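Local coordinates for putative alpha-L-fucosidase (Bacteroides thetaiotaomicron, PDB 4H41), which probably acts as a glycoside hydrolase on host glycans, being a putative alpha-L-fucosidase with a TIM-barrel fold, at residues Q49-M63 against E312-L324. Residues are numbered along the deposited sequence; the frame is centred on the assembly and turned at random.
Sequences QNWGEKEWDLDFQHM and EFSHFMSPQSAYL
The indole of Trp51 is held between two glutamines: NE2 of Gln320 and CB of Glu55 lie over one face toward its rim, and NE2 of Gln49 over the rim of the other. OD2 of Asp59 and CD2 of Trp56 sit at its edge in the ring plane, and CE3 of Trp51 points onto the centre of the Trp56 ring. NE2 of Gln49 also lies over the centre of the His315 ring, amide and ring planes 36° apart. Phe313 has one face under Met63, whose CG comes 3.5 Å from Phe313 CD1, the other under the backbone at Met317-Ser318, and its edge turned to Asp59 OD2 and CB of His62. Pro319 covers a face of the His62 ring in a CH-pi contact.

Between these flat groups runs a polar network that illustrates how a buried carboxylate is satisfied. Asp59 OD1 takes Ser318 OG on its syn lone pair at 2.6 Å, and Gln320 NE2 meets it from above the carboxylate plane; Asp59 OD2 accepts from Ser314 OG at 2.7 Å on the anti side. Gln320 reaches so far because it is fully extended, with CG anti to the backbone N (chi1 -164°), and its NE2 also binds Glu55 O at 2.8 Å, fixing the amide's rotation. Gln49 repeats the theme: OE1 accepts from Ala322 N at 2.9 Å, NE2 donates to Ser314 O from above its carbonyl plane, a more bent bond, and a water links OE1 with Trp51 NE1 and Gln320 O. An alanine in place of Asp59 would remove the shared acceptor and is likely to leave the hydroxyls of Ser314 and Ser318 without their mate.

The contact thus ties loop 49-52 and helix 53-65, after the first barrel strand, to helix 313-316 and turn 318-321, after the eighth, where the TIM barrel closes. Three neutral donors grip the carboxylate, and would probably stabilise a negative charge on Asp59.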
ATOM      1  N   GLN B  49      -8.321  -7.590  -7.458  1.00 13.82           N
ATOM      2  CA  GLN B  49      -7.298  -7.670  -8.531  1.00 13.78           C
ATOM      3  C   GLN B  49      -7.899  -7.575  -9.932  1.00 16.18           C
ATOM      4  O   GLN B  49      -7.148  -7.506 -10.872  1.00 14.39           O
ATOM      5  CB  GLN B  49      -6.437  -8.923  -8.420  1.00 15.41           C
ATOM      6  CG  GLN B  49      -5.706  -8.970  -7.071  1.00 18.14           C
ATOM      7  CD  GLN B  49      -4.519  -9.871  -7.128  1.00 26.83           C
ATOM      8  OE1 GLN B  49      -3.500  -9.500  -7.672  1.00 17.64           O
ATOM      9  NE2 GLN B  49      -4.624 -11.062  -6.583  1.00 18.93           N
ATOM     10  N   ASN B  50      -9.224  -7.580 -10.063  1.00 14.21           N
ATOM     11  CA  ASN B  50      -9.951  -7.395 -11.332  1.00 14.91           C
ATOM     12  C   ASN B  50      -9.643  -8.532 -12.311  1.00 17.36           C
ATOM     13  O   ASN B  50      -9.611  -8.343 -13.522  1.00 15.65           O
ATOM     14  CB  ASN B  50      -9.657  -6.016 -11.936  1.00 13.76           C
ATOM     15  CG  ASN B  50     -10.358  -4.966 -11.122  1.00 16.15           C
ATOM     16  OD1 ASN B  50     -11.580  -5.026 -11.013  1.00 14.43           O
ATOM     17  ND2 ASN B  50      -9.636  -3.966 -10.617  1.00 17.08           N
ATOM     18  N   TRP B  51      -9.500  -9.722 -11.771  1.00 15.10           N
ATOM     19  CA  TRP B  51      -9.272 -10.903 -12.584  1.00 14.80           C
ATOM     20  C   TRP B  51     -10.562 -11.402 -13.215  1.00 20.04           C
ATOM     21  O   TRP B  51     -11.635 -11.257 -12.627  1.00 20.32           O
ATOM     22  CB  TRP B  51      -8.691 -12.032 -11.727  1.00 14.39           C
ATOM     23  CG  TRP B  51      -7.280 -11.846 -11.305  1.00 15.02           C
ATOM     24  CD1 TRP B  51      -6.431 -10.830 -11.630  1.00 16.41           C
ATOM     25  CD2 TRP B  51      -6.541 -12.741 -10.469  1.00 14.82           C
ATOM     26  NE1 TRP B  51      -5.215 -11.020 -11.016  1.00 15.81           N
ATOM     27  CE2 TRP B  51      -5.234 -12.223 -10.351  1.00 17.25           C
ATOM     28  CE3 TRP B  51      -6.845 -13.955  -9.852  1.00 15.35           C
ATOM     29  CZ2 TRP B  51      -4.262 -12.835  -9.543  1.00 16.59           C
ATOM     30  CZ3 TRP B  51      -5.883 -14.571  -9.070  1.00 16.53           C
ATOM     31  CH2 TRP B  51      -4.600 -14.007  -8.929  1.00 16.03           C
ATOM     32  N   GLY B  52     -10.427 -11.976 -14.404  1.00 17.35           N
ATOM     33  CA  GLY B  52     -11.482 -12.662 -15.119  1.00 18.94           C
ATOM     34  C   GLY B  52     -11.208 -14.153 -15.088  1.00 21.96           C
ATOM     35  O   GLY B  52     -10.292 -14.618 -14.393  1.00 18.42           O
ATOM     36  N   GLU B  53     -12.009 -14.924 -15.820  1.00 21.79           N
ATOM     37  CA  GLU B  53     -11.857 -16.382 -15.808  1.00 21.28           C
ATOM     38  C   GLU B  53     -10.468 -16.826 -16.279  1.00 22.29           C
ATOM     39  O   GLU B  53      -9.944 -17.795 -15.752  1.00 21.33           O
ATOM     40  CB  GLU B  53     -12.932 -17.056 -16.659  1.00 24.51           C
ATOM     41  CG  GLU B  53     -12.918 -18.565 -16.465  1.00 26.97           C
ATOM     42  CD  GLU B  53     -14.183 -19.307 -16.803  1.00 39.82           C
ATOM     43  OE1 GLU B  53     -15.290 -18.769 -16.564  1.00 30.91           O
ATOM     44  OE2 GLU B  53     -14.064 -20.502 -17.147  1.00 33.53           O
ATOM     45  N   LYS B  54      -9.856 -16.124 -17.234  1.00 20.50           N
ATOM     46  CA  LYS B  54      -8.504 -16.502 -17.703  1.00 21.83           C
ATOM     47  C   LYS B  54      -7.473 -16.463 -16.584  1.00 24.84           C
ATOM     48  O   LYS B  54      -6.670 -17.399 -16.415  1.00 22.53           O
ATOM     49  CB  LYS B  54      -8.062 -15.571 -18.825  1.00 25.41           C
ATOM     50  CG  LYS B  54      -6.752 -15.940 -19.483  1.00 35.85           C
ATOM     51  CD  LYS B  54      -6.353 -14.882 -20.514  1.00 46.50           C
ATOM     52  CE  LYS B  54      -5.458 -15.444 -21.577  1.00 65.88           C
ATOM     53  NZ  LYS B  54      -4.820 -14.378 -22.402  1.00 78.66           N
ATOM     54  N   GLU B  55      -7.499 -15.381 -15.814  1.00 20.03           N
ATOM     55  CA  GLU B  55      -6.592 -15.195 -14.685  1.00 19.13           C
ATOM     56  C   GLU B  55      -6.881 -16.193 -13.576  1.00 19.19           C
ATOM     57  O   GLU B  55      -5.944 -16.751 -12.985  1.00 20.01           O
ATOM     58  CB  GLU B  55      -6.714 -13.772 -14.137  1.00 18.67           C
ATOM     59  CG  GLU B  55      -6.159 -12.705 -15.070  1.00 25.95           C
ATOM     60  CD  GLU B  55      -7.020 -12.361 -16.264  1.00 26.34           C
ATOM     61  OE1 GLU B  55      -8.260 -12.504 -16.165  1.00 20.00           O
ATOM     62  OE2 GLU B  55      -6.466 -11.907 -17.287  1.00 26.64           O
ATOM     63  N   TRP B  56      -8.162 -16.470 -13.314  1.00 18.09           N
ATOM     64  CA  TRP B  56      -8.506 -17.434 -12.251  1.00 18.21           C
ATOM     65  C   TRP B  56      -8.085 -18.834 -12.648  1.00 20.80           C
ATOM     66  O   TRP B  56      -7.529 -19.560 -11.820  1.00 19.42           O
ATOM     67  CB  TRP B  56      -9.988 -17.368 -11.906  1.00 18.05           C
ATOM     68  CG  TRP B  56     -10.272 -16.303 -10.903  1.00 18.29           C
ATOM     69  CD1 TRP B  56     -10.933 -15.129 -11.101  1.00 20.54           C
ATOM     70  CD2 TRP B  56      -9.837 -16.297  -9.542  1.00 16.90           C
ATOM     71  NE1 TRP B  56     -10.975 -14.410  -9.929  1.00 18.46           N
ATOM     72  CE2 TRP B  56     -10.300 -15.100  -8.959  1.00 20.16           C
ATOM     73  CE3 TRP B  56      -9.048 -17.159  -8.769  1.00 18.61           C
ATOM     74  CZ2 TRP B  56      -9.995 -14.744  -7.631  1.00 19.10           C
ATOM     75  CZ3 TRP B  56      -8.847 -16.849  -7.430  1.00 19.51           C
ATOM     76  CH2 TRP B  56      -9.312 -15.648  -6.883  1.00 20.11           C
ATOM     77  N   ASP B  57      -8.243 -19.207 -13.914  1.00 18.17           N
ATOM     78  CA  ASP B  57      -7.781 -20.510 -14.397  1.00 18.01           C
ATOM     79  C   ASP B  57      -6.271 -20.652 -14.183  1.00 20.97           C
ATOM     80  O   ASP B  57      -5.798 -21.674 -13.673  1.00 19.47           O
ATOM     81  CB  ASP B  57      -8.125 -20.686 -15.873  1.00 20.74           C
ATOM     82  CG  ASP B  57      -7.501 -21.937 -16.459  1.00 27.06           C
ATOM     83  OD1 ASP B  57      -8.042 -23.035 -16.212  1.00 27.04           O
ATOM     84  OD2 ASP B  57      -6.418 -21.826 -17.060  1.00 29.10           O
ATOM     85  N   LEU B  58      -5.526 -19.629 -14.541  1.00 17.22           N
ATOM     86  CA  LEU B  58      -4.070 -19.651 -14.336  1.00 17.66           C
ATOM     87  C   LEU B  58      -3.719 -19.726 -12.835  1.00 20.17           C
ATOM     88  O   LEU B  58      -2.808 -20.458 -12.449  1.00 19.44           O
ATOM     89  CB  LEU B  58      -3.448 -18.417 -14.984  1.00 17.63           C
ATOM     90  CG  LEU B  58      -1.949 -18.197 -14.787  1.00 25.02           C
ATOM     91  CD1 LEU B  58      -1.152 -19.359 -15.384  1.00 28.81           C
ATOM     92  CD2 LEU B  58      -1.496 -16.863 -15.432  1.00 29.69           C
ATOM     93  N   ASP B  59      -4.470 -19.024 -11.977  1.00 17.13           N
ATOM     94  CA  ASP B  59      -4.189 -19.118 -10.544  1.00 16.66           C
ATOM     95  C   ASP B  59      -4.457 -20.500 -10.012  1.00 18.00           C
ATOM     96  O   ASP B  59      -3.674 -20.983  -9.180  1.00 19.03           O
ATOM     97  CB  ASP B  59      -4.961 -18.082  -9.686  1.00 16.57           C
ATOM     98  CG  ASP B  59      -3.979 -17.335  -8.822  1.00 21.68           C
ATOM     99  OD1 ASP B  59      -2.926 -16.939  -9.343  1.00 19.30           O
ATOM    100  OD2 ASP B  59      -4.252 -17.178  -7.609  1.00 16.87           O
ATOM    101  N   PHE B  60      -5.486 -21.170 -10.502  1.00 16.48           N
ATOM    102  CA  PHE B  60      -5.760 -22.541 -10.058  1.00 15.47           C
ATOM    103  C   PHE B  60      -4.595 -23.464 -10.457  1.00 18.37           C
ATOM    104  O   PHE B  60      -4.265 -24.405  -9.723  1.00 18.87           O
ATOM    105  CB  PHE B  60      -7.086 -23.043 -10.606  1.00 17.66           C
ATOM    106  CG  PHE B  60      -8.267 -22.778  -9.687  1.00 18.36           C
ATOM    107  CD1 PHE B  60      -8.685 -21.472  -9.420  1.00 20.83           C
ATOM    108  CD2 PHE B  60      -8.976 -23.830  -9.113  1.00 20.70           C
ATOM    109  CE1 PHE B  60      -9.768 -21.217  -8.574  1.00 22.15           C
ATOM    110  CE2 PHE B  60     -10.090 -23.576  -8.301  1.00 23.21           C
ATOM    111  CZ  PHE B  60     -10.502 -22.272  -8.074  1.00 21.85           C
ATOM    112  N   GLN B  61      -3.963 -23.208 -11.618  1.00 18.55           N
ATOM    113  CA  GLN B  61      -2.775 -23.953 -12.038  1.00 17.78           C
ATOM    114  C   GLN B  61      -1.600 -23.723 -11.072  1.00 22.94           C
ATOM    115  O   GLN B  61      -0.921 -24.695 -10.712  1.00 20.36           O
ATOM    116  CB  GLN B  61      -2.348 -23.560 -13.448  1.00 19.02           C
ATOM    117  CG  GLN B  61      -3.336 -23.933 -14.544  1.00 22.61           C
ATOM    118  CD  GLN B  61      -2.839 -23.438 -15.860  1.00 32.70           C
ATOM    119  OE1 GLN B  61      -1.707 -23.748 -16.245  1.00 34.25           O
ATOM    120  NE2 GLN B  61      -3.671 -22.718 -16.613  1.00 29.81           N
ATOM    121  N   HIS B  62      -1.402 -22.464 -10.612  1.00 18.98           N
ATOM    122  CA  HIS B  62      -0.322 -22.140  -9.654  1.00 18.70           C
ATOM    123  C   HIS B  62      -0.607 -22.840  -8.321  1.00 22.05           C
ATOM    124  O   HIS B  62       0.312 -23.331  -7.667  1.00 20.73           O
ATOM    125  CB  HIS B  62      -0.145 -20.598  -9.427  1.00 18.41           C
ATOM    126  CG  HIS B  62       0.310 -19.811 -10.631  1.00 21.36           C
ATOM    127  ND1 HIS B  62       1.405 -20.210 -11.387  1.00 24.07           N
ATOM    128  CD2 HIS B  62      -0.130 -18.623 -11.098  1.00 22.83           C
ATOM    129  CE1 HIS B  62       1.549 -19.292 -12.334  1.00 24.13           C
ATOM    130  NE2 HIS B  62       0.635 -18.319 -12.210  1.00 23.53           N
HETATM  131  N   MSE B  63      -1.895 -22.945  -7.944  1.00 18.85           N
HETATM  132  CA  MSE B  63      -2.294 -23.644  -6.717  1.00 16.58           C
HETATM  133  C   MSE B  63      -2.033 -25.120  -6.820  1.00 19.82           C
HETATM  134  O   MSE B  63      -1.465 -25.722  -5.913  1.00 18.95           O
HETATM  135  CB  MSE B  63      -3.791 -23.428  -6.436  1.00 17.03           C
HETATM  136  CG  MSE B  63      -4.171 -22.013  -6.065  1.00 18.47           C
HETATM  137 SE   MSE B  63      -6.132 -21.959  -6.043  0.75 22.12          SE
HETATM  138  CE  MSE B  63      -6.365 -20.039  -6.123  1.00 21.08           C
ATOM    139  N   GLU B 312      -4.253 -15.640   2.017  1.00 15.59           N
ATOM    140  CA  GLU B 312      -5.000 -16.057   0.832  1.00 14.32           C
ATOM    141  C   GLU B 312      -4.024 -16.219  -0.300  1.00 15.72           C
ATOM    142  O   GLU B 312      -3.208 -15.321  -0.519  1.00 16.80           O
ATOM    143  CB  GLU B 312      -6.061 -14.997   0.474  1.00 16.62           C
ATOM    144  CG  GLU B 312      -7.032 -15.452  -0.604  1.00 22.84           C
ATOM    145  CD  GLU B 312      -7.152 -14.611  -1.866  1.00 23.52           C
ATOM    146  OE1 GLU B 312      -6.233 -13.810  -2.132  1.00 20.66           O
ATOM    147  OE2 GLU B 312      -8.147 -14.775  -2.610  1.00 20.43           O
ATOM    148  N   PHE B 313      -4.092 -17.315  -1.003  1.00 14.03           N
ATOM    149  CA  PHE B 313      -3.111 -17.589  -2.055  1.00 13.59           C
ATOM    150  C   PHE B 313      -3.070 -16.529  -3.144  1.00 17.51           C
ATOM    151  O   PHE B 313      -1.967 -16.054  -3.472  1.00 13.08           O
ATOM    152  CB  PHE B 313      -3.366 -18.943  -2.683  1.00 13.43           C
ATOM    153  CG  PHE B 313      -2.405 -19.313  -3.774  1.00 13.58           C
ATOM    154  CD1 PHE B 313      -2.668 -18.980  -5.096  1.00 15.23           C
ATOM    155  CD2 PHE B 313      -1.262 -20.038  -3.495  1.00 14.91           C
ATOM    156  CE1 PHE B 313      -1.764 -19.298  -6.107  1.00 16.35           C
ATOM    157  CE2 PHE B 313      -0.345 -20.327  -4.504  1.00 17.69           C
ATOM    158  CZ  PHE B 313      -0.614 -19.972  -5.807  1.00 15.99           C
ATOM    159  N   SER B 314      -4.218 -16.213  -3.751  1.00 16.10           N
ATOM    160  CA  SER B 314      -4.234 -15.332  -4.940  1.00 15.40           C
ATOM    161  C   SER B 314      -3.541 -13.975  -4.741  1.00 17.24           C
ATOM    162  O   SER B 314      -2.937 -13.479  -5.682  1.00 17.15           O
ATOM    163  CB  SER B 314      -5.636 -15.135  -5.463  1.00 16.29           C
ATOM    164  OG  SER B 314      -6.147 -16.420  -5.810  1.00 18.69           O
ATOM    165  N   HIS B 315      -3.722 -13.336  -3.595  1.00 13.33           N
ATOM    166  CA  HIS B 315      -3.067 -12.061  -3.334  1.00 12.86           C
ATOM    167  C   HIS B 315      -1.693 -12.214  -2.743  1.00 14.64           C
ATOM    168  O   HIS B 315      -0.799 -11.378  -3.008  1.00 13.99           O
ATOM    169  CB  HIS B 315      -3.896 -11.220  -2.354  1.00 12.42           C
ATOM    170  CG  HIS B 315      -5.116 -10.589  -2.954  1.00 15.53           C
ATOM    171  ND1 HIS B 315      -6.286 -11.291  -3.113  1.00 16.63           N
ATOM    172  CD2 HIS B 315      -5.312  -9.324  -3.392  1.00 17.37           C
ATOM    173  CE1 HIS B 315      -7.155 -10.440  -3.643  1.00 15.62           C
ATOM    174  NE2 HIS B 315      -6.617  -9.237  -3.778  1.00 16.29           N
ATOM    175  N   PHE B 316      -1.532 -13.176  -1.826  1.00 12.97           N
ATOM    176  CA  PHE B 316      -0.338 -13.202  -1.001  1.00 12.08           C
ATOM    177  C   PHE B 316       0.698 -14.271  -1.311  1.00 16.53           C
ATOM    178  O   PHE B 316       1.810 -14.125  -0.824  1.00 14.92           O
ATOM    179  CB  PHE B 316      -0.733 -13.230   0.470  1.00 11.85           C
ATOM    180  CG  PHE B 316      -1.617 -12.040   0.792  1.00 11.44           C
ATOM    181  CD1 PHE B 316      -1.111 -10.752   0.760  1.00 12.72           C
ATOM    182  CD2 PHE B 316      -2.964 -12.207   1.085  1.00 14.24           C
ATOM    183  CE1 PHE B 316      -1.919  -9.646   1.035  1.00 12.66           C
ATOM    184  CE2 PHE B 316      -3.772 -11.093   1.383  1.00 15.62           C
ATOM    185  CZ  PHE B 316      -3.250  -9.825   1.311  1.00 14.74           C
HETATM  186  N   MSE B 317       0.397 -15.280  -2.134  1.00 13.49           N
HETATM  187  CA  MSE B 317       1.379 -16.287  -2.524  1.00 12.72           C
HETATM  188  C   MSE B 317       1.428 -16.546  -3.999  1.00 18.10           C
HETATM  189  O   MSE B 317       2.230 -17.358  -4.425  1.00 19.43           O
HETATM  190  CB  MSE B 317       1.107 -17.619  -1.801  1.00 14.04           C
HETATM  191  CG  MSE B 317       1.044 -17.500  -0.344  1.00 18.11           C
HETATM  192 SE   MSE B 317       0.783 -19.287   0.502  0.75 23.57          SE
HETATM  193  CE  MSE B 317       2.425 -20.143  -0.146  1.00 20.57           C
ATOM    194  N   SER B 318       0.623 -15.893  -4.798  1.00 15.47           N
ATOM    195  CA  SER B 318       0.595 -16.257  -6.207  1.00 15.40           C
ATOM    196  C   SER B 318       1.628 -15.563  -7.051  1.00 18.02           C
ATOM    197  O   SER B 318       1.744 -14.352  -6.989  1.00 14.68           O
ATOM    198  CB  SER B 318      -0.767 -15.922  -6.796  1.00 16.75           C
ATOM    199  OG  SER B 318      -0.776 -16.141  -8.204  1.00 17.47           O
ATOM    200  N   PRO B 319       2.239 -16.272  -8.018  1.00 15.95           N
ATOM    201  CA  PRO B 319       3.076 -15.583  -9.023  1.00 14.41           C
ATOM    202  C   PRO B 319       2.320 -14.551  -9.872  1.00 17.95           C
ATOM    203  O   PRO B 319       2.934 -13.657 -10.458  1.00 16.21           O
ATOM    204  CB  PRO B 319       3.544 -16.758  -9.938  1.00 17.19           C
ATOM    205  CG  PRO B 319       3.495 -17.944  -9.078  1.00 20.96           C
ATOM    206  CD  PRO B 319       2.265 -17.735  -8.200  1.00 18.22           C
ATOM    207  N   GLN B 320       0.977 -14.628  -9.902  1.00 14.76           N
ATOM    208  CA  GLN B 320       0.146 -13.696 -10.650  1.00 13.31           C
ATOM    209  C   GLN B 320      -0.302 -12.492  -9.838  1.00 16.72           C
ATOM    210  O   GLN B 320      -0.847 -11.536 -10.414  1.00 17.29           O
ATOM    211  CB  GLN B 320      -1.102 -14.469 -11.123  1.00 14.62           C
ATOM    212  CG  GLN B 320      -1.870 -13.762 -12.213  1.00 21.10           C
ATOM    213  CD  GLN B 320      -2.977 -14.608 -12.797  1.00 28.04           C
ATOM    214  OE1 GLN B 320      -3.435 -14.314 -13.884  1.00 22.92           O
ATOM    215  NE2 GLN B 320      -3.485 -15.639 -12.094  1.00 18.87           N
ATOM    216  N   SER B 321      -0.063 -12.483  -8.530  1.00 14.15           N
ATOM    217  CA  SER B 321      -0.511 -11.368  -7.713  1.00 13.86           C
ATOM    218  C   SER B 321       0.108 -10.030  -8.130  1.00 16.58           C
ATOM    219  O   SER B 321       1.299  -9.948  -8.444  1.00 15.04           O
ATOM    220  CB  SER B 321      -0.181 -11.585  -6.240  1.00 15.52           C
ATOM    221  OG  SER B 321      -0.657 -10.482  -5.483  1.00 13.09           O
ATOM    222  N   ALA B 322      -0.684  -8.956  -7.946  1.00 14.19           N
ATOM    223  CA  ALA B 322      -0.207  -7.571  -8.111  1.00 13.40           C
ATOM    224  C   ALA B 322       0.877  -7.236  -7.079  1.00 16.19           C
ATOM    225  O   ALA B 322       1.640  -6.287  -7.267  1.00 14.48           O
ATOM    226  CB  ALA B 322      -1.381  -6.605  -7.956  1.00 13.42           C
ATOM    227  N   TYR B 323       0.917  -7.978  -5.946  1.00 12.86           N
ATOM    228  CA  TYR B 323       1.923  -7.832  -4.924  1.00 11.69           C
ATOM    229  C   TYR B 323       3.039  -8.782  -5.308  1.00 16.31           C
ATOM    230  O   TYR B 323       2.957  -9.979  -5.029  1.00 15.83           O
ATOM    231  CB  TYR B 323       1.364  -8.166  -3.518  1.00 11.07           C
ATOM    232  CG  TYR B 323       0.088  -7.444  -3.147  1.00 13.18           C
ATOM    233  CD1 TYR B 323      -0.178  -6.148  -3.620  1.00 15.63           C
ATOM    234  CD2 TYR B 323      -0.820  -8.008  -2.261  1.00 14.17           C
ATOM    235  CE1 TYR B 323      -1.298  -5.446  -3.200  1.00 15.36           C
ATOM    236  CE2 TYR B 323      -1.974  -7.331  -1.875  1.00 14.14           C
ATOM    237  CZ  TYR B 323      -2.210  -6.051  -2.347  1.00 14.32           C
ATOM    238  OH  TYR B 323      -3.346  -5.363  -1.996  1.00 15.80           O
ATOM    239  N   LEU B 324       4.089  -8.262  -5.939  1.00 15.57           N
ATOM    240  CA  LEU B 324       5.165  -9.098  -6.495  1.00 15.18           C
ATOM    241  C   LEU B 324       5.962  -9.812  -5.409  1.00 16.63           C
ATOM    242  O   LEU B 324       6.609 -10.813  -5.703  1.00 15.15           O
ATOM    243  CB  LEU B 324       6.086  -8.313  -7.417  1.00 15.08           C
ATOM    244  CG  LEU B 324       5.388  -7.646  -8.635  1.00 20.17           C
ATOM    245  CD1 LEU B 324       6.416  -6.936  -9.500  1.00 23.09           C
ATOM    246  CD2 LEU B 324       4.641  -8.663  -9.457  1.00 23.58           C
TER
HETATM  247  O   HOH W   1      -2.991  -9.268 -10.351  1.00 19.96           O